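Peptidoglycan N-acetylglucosamine deacetylase (Bacillus cereus, PDB 4L1G) removes the acetyl group from N-acetylglucosamine residues of peptidoglycan, and also acts on soluble chitin and N-acetylchitooligomers, using zinc. Local coordinates at residues F79-D84 with L223-P228. Numbering follows the deposited sequence.
With ACT (acetate ion), chain F.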
loop_
_atom_site.group_PDB
_atom_site.type_symbol
_atom_site.label_atom_id
_atom_site.label_comp_id
_atom_site.label_asym_id
_atom_site.label_seq_id
_atom_site.Cartn_x
_atom_site.Cartn_y
_atom_site.Cartn_z
ATOM N N PHE A 79 -3.276 1.452 -0.783
ATOM C CA PHE A 79 -4.310 1.570 0.243
ATOM C C PHE A 79 -3.983 0.704 1.461
ATOM O O PHE A 79 -3.722 -0.493 1.330
ATOM C CB PHE A 79 -5.675 1.186 -0.334
ATOM C CG PHE A 79 -6.085 2.005 -1.530
ATOM C CD1 PHE A 79 -5.745 1.603 -2.814
ATOM C CD2 PHE A 79 -6.809 3.174 -1.372
ATOM C CE1 PHE A 79 -6.118 2.355 -3.918
ATOM C CE2 PHE A 79 -7.185 3.931 -2.471
ATOM C CZ PHE A 79 -6.838 3.520 -3.746
ATOM N N ASP A 80 -4.008 1.313 2.644
ATOM C CA ASP A 80 -3.600 0.639 3.877
ATOM C C ASP A 80 -4.766 0.218 4.766
ATOM O O ASP A 80 -5.846 0.809 4.708
ATOM C CB ASP A 80 -2.672 1.545 4.687
ATOM C CG ASP A 80 -1.252 1.543 4.167
ATOM O OD1 ASP A 80 -0.996 0.914 3.119
ATOM O OD2 ASP A 80 -0.391 2.179 4.811
ATOM N N ASP A 81 -4.519 -0.813 5.576
ATOM C CA ASP A 81 -5.384 -1.240 6.688
ATOM C C ASP A 81 -6.582 -2.116 6.321
ATOM O O ASP A 81 -7.370 -2.486 7.191
ATOM C CB ASP A 81 -5.843 -0.051 7.545
ATOM C CG ASP A 81 -4.686 0.756 8.088
ATOM O OD1 ASP A 81 -3.553 0.232 8.103
ATOM O OD2 ASP A 81 -4.913 1.914 8.503
ATOM N N GLY A 82 -6.714 -2.454 5.044
ATOM C CA GLY A 82 -7.810 -3.299 4.605
ATOM C C GLY A 82 -7.606 -4.754 4.987
ATOM O O GLY A 82 -6.577 -5.107 5.564
ATOM N N PRO A 83 -8.592 -5.609 4.672
ATOM C CA PRO A 83 -9.855 -5.217 4.042
ATOM C C PRO A 83 -10.873 -4.750 5.071
ATOM O O PRO A 83 -10.652 -4.900 6.271
ATOM C CB PRO A 83 -10.336 -6.522 3.415
ATOM C CG PRO A 83 -9.840 -7.564 4.348
ATOM C CD PRO A 83 -8.492 -7.072 4.822
ATOM N N ASP A 84 -11.973 -4.181 4.597
ATOM C CA ASP A 84 -13.096 -3.846 5.459
ATOM C C ASP A 84 -14.389 -4.056 4.684
ATOM O O ASP A 84 -14.359 -4.406 3.506
ATOM C CB ASP A 84 -13.003 -2.404 5.955
ATOM C CG ASP A 84 -13.360 -1.392 4.885
ATOM O OD1 ASP A 84 -14.222 -0.529 5.149
ATOM O OD2 ASP A 84 -12.776 -1.459 3.784
ATOM N N LEU A 223 -0.441 7.509 -0.711
ATOM C CA LEU A 223 -0.975 6.778 0.438
ATOM C C LEU A 223 -2.429 7.124 0.744
ATOM O O LEU A 223 -2.760 8.272 1.044
ATOM C CB LEU A 223 -0.130 7.027 1.690
ATOM C CG LEU A 223 -0.698 6.436 2.986
ATOM C CD1 LEU A 223 -0.653 4.915 2.958
ATOM C CD2 LEU A 223 0.027 6.970 4.212
ATOM N N GLN A 224 -3.290 6.115 0.670
ATOM C CA GLN A 224 -4.668 6.236 1.131
ATOM C C GLN A 224 -5.003 5.074 2.066
ATOM O O GLN A 224 -4.211 4.141 2.214
ATOM C CB GLN A 224 -5.634 6.277 -0.051
ATOM C CG GLN A 224 -5.638 7.603 -0.786
ATOM C CD GLN A 224 -6.439 7.554 -2.066
ATOM O OE1 GLN A 224 -5.988 7.003 -3.071
ATOM N NE2 GLN A 224 -7.636 8.130 -2.039
ATOM N N HIS A 225 -6.172 5.131 2.698
ATOM C CA HIS A 225 -6.559 4.109 3.664
ATOM C C HIS A 225 -7.925 3.499 3.372
ATOM O O HIS A 225 -8.802 4.146 2.802
ATOM C CB HIS A 225 -6.551 4.681 5.089
ATOM C CG HIS A 225 -5.189 5.045 5.590
ATOM N ND1 HIS A 225 -4.620 6.283 5.377
ATOM C CD2 HIS A 225 -4.278 4.331 6.296
ATOM C CE1 HIS A 225 -3.421 6.317 5.929
ATOM N NE2 HIS A 225 -3.188 5.144 6.492
ATOM N N SER A 226 -8.091 2.241 3.766
ATOM C CA SER A 226 -9.393 1.590 3.748
ATOM C C SER A 226 -9.620 0.921 5.099
ATOM O O SER A 226 -10.028 -0.237 5.176
ATOM C CB SER A 226 -9.487 0.574 2.606
ATOM O OG SER A 226 -8.423 -0.358 2.660
ATOM N N THR A 227 -9.347 1.673 6.161
ATOM C CA THR A 227 -9.441 1.185 7.532
ATOM C C THR A 227 -10.893 1.010 7.963
ATOM O O THR A 227 -11.713 1.904 7.751
ATOM C CB THR A 227 -8.772 2.177 8.509
ATOM O OG1 THR A 227 -7.535 2.648 7.956
ATOM C CG2 THR A 227 -8.512 1.524 9.855
ATOM N N PRO A 228 -11.216 -0.146 8.568
ATOM C CA PRO A 228 -12.542 -0.377 9.152
ATOM C C PRO A 228 -12.919 0.731 10.131
ATOM O O PRO A 228 -12.125 1.071 11.009
ATOM C CB PRO A 228 -12.363 -1.697 9.906
ATOM C CG PRO A 228 -11.297 -2.409 9.161
ATOM C CD PRO A 228 -10.358 -1.342 8.656
HETATM C C ACT F . 0.015 3.516 7.933
HETATM O O ACT F . -0.087 3.887 9.121
HETATM O OXT ACT F . -1.060 3.378 7.313
HETATM C CH3 ACT F . 1.346 3.251 7.289
HETATM O O HOH W 1 -5.884 -1.852 2.413
#
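The active site of this NodB-type deacetylase gathers where two neighbouring parallel strands end: Asp80 and, just past it, Asp81 meet His225 and, in the loop beyond, Thr227. Asp80 ties the strands together through its backbone: its N binds Gln224 O, and its O accepts from Ser226 N (2.8 Å). Beyond this ladder the first chain turns at Asp81, whose backbone phi is positive (82°), and the carboxylate comes to lie alongside Thr227. With OG1 anti to its carbonyl carbon (chi1 -43°), Thr227 donates to the anti lone pair of Asp81 OD2 (OG1 to OD2 2.8 Å), a second-shell grip on a residue that binds zinc together with His131 and His135. His225 CD2 approaches that same OD2 at 3.3 Å, with carboxylate and ring planes 43° apart.

Barrel enzymes commonly set catalytic groups at the carboxyl ends of parallel strands, and here Asp80, the predicted proton acceptor, and His225, the predicted donor, share one face of the sheet. His225 NE2 donates to acetate OXT (2.9 Å), which lies near the ring plane. Leu223 CD1 packs against the Asp80 carboxylate, whose OD1 forms a salt bridge with Arg169. On the other face, Phe79 and Gln224 run side by side, CE2 lying 3.4 Å from OE1, while Gln224 NE2 is hydrogen-bonded to Ser235 OG. One water links Phe79 O, Gly82 N and Ser226 OG, joining the corner at Asp81 to the loop after the second strand.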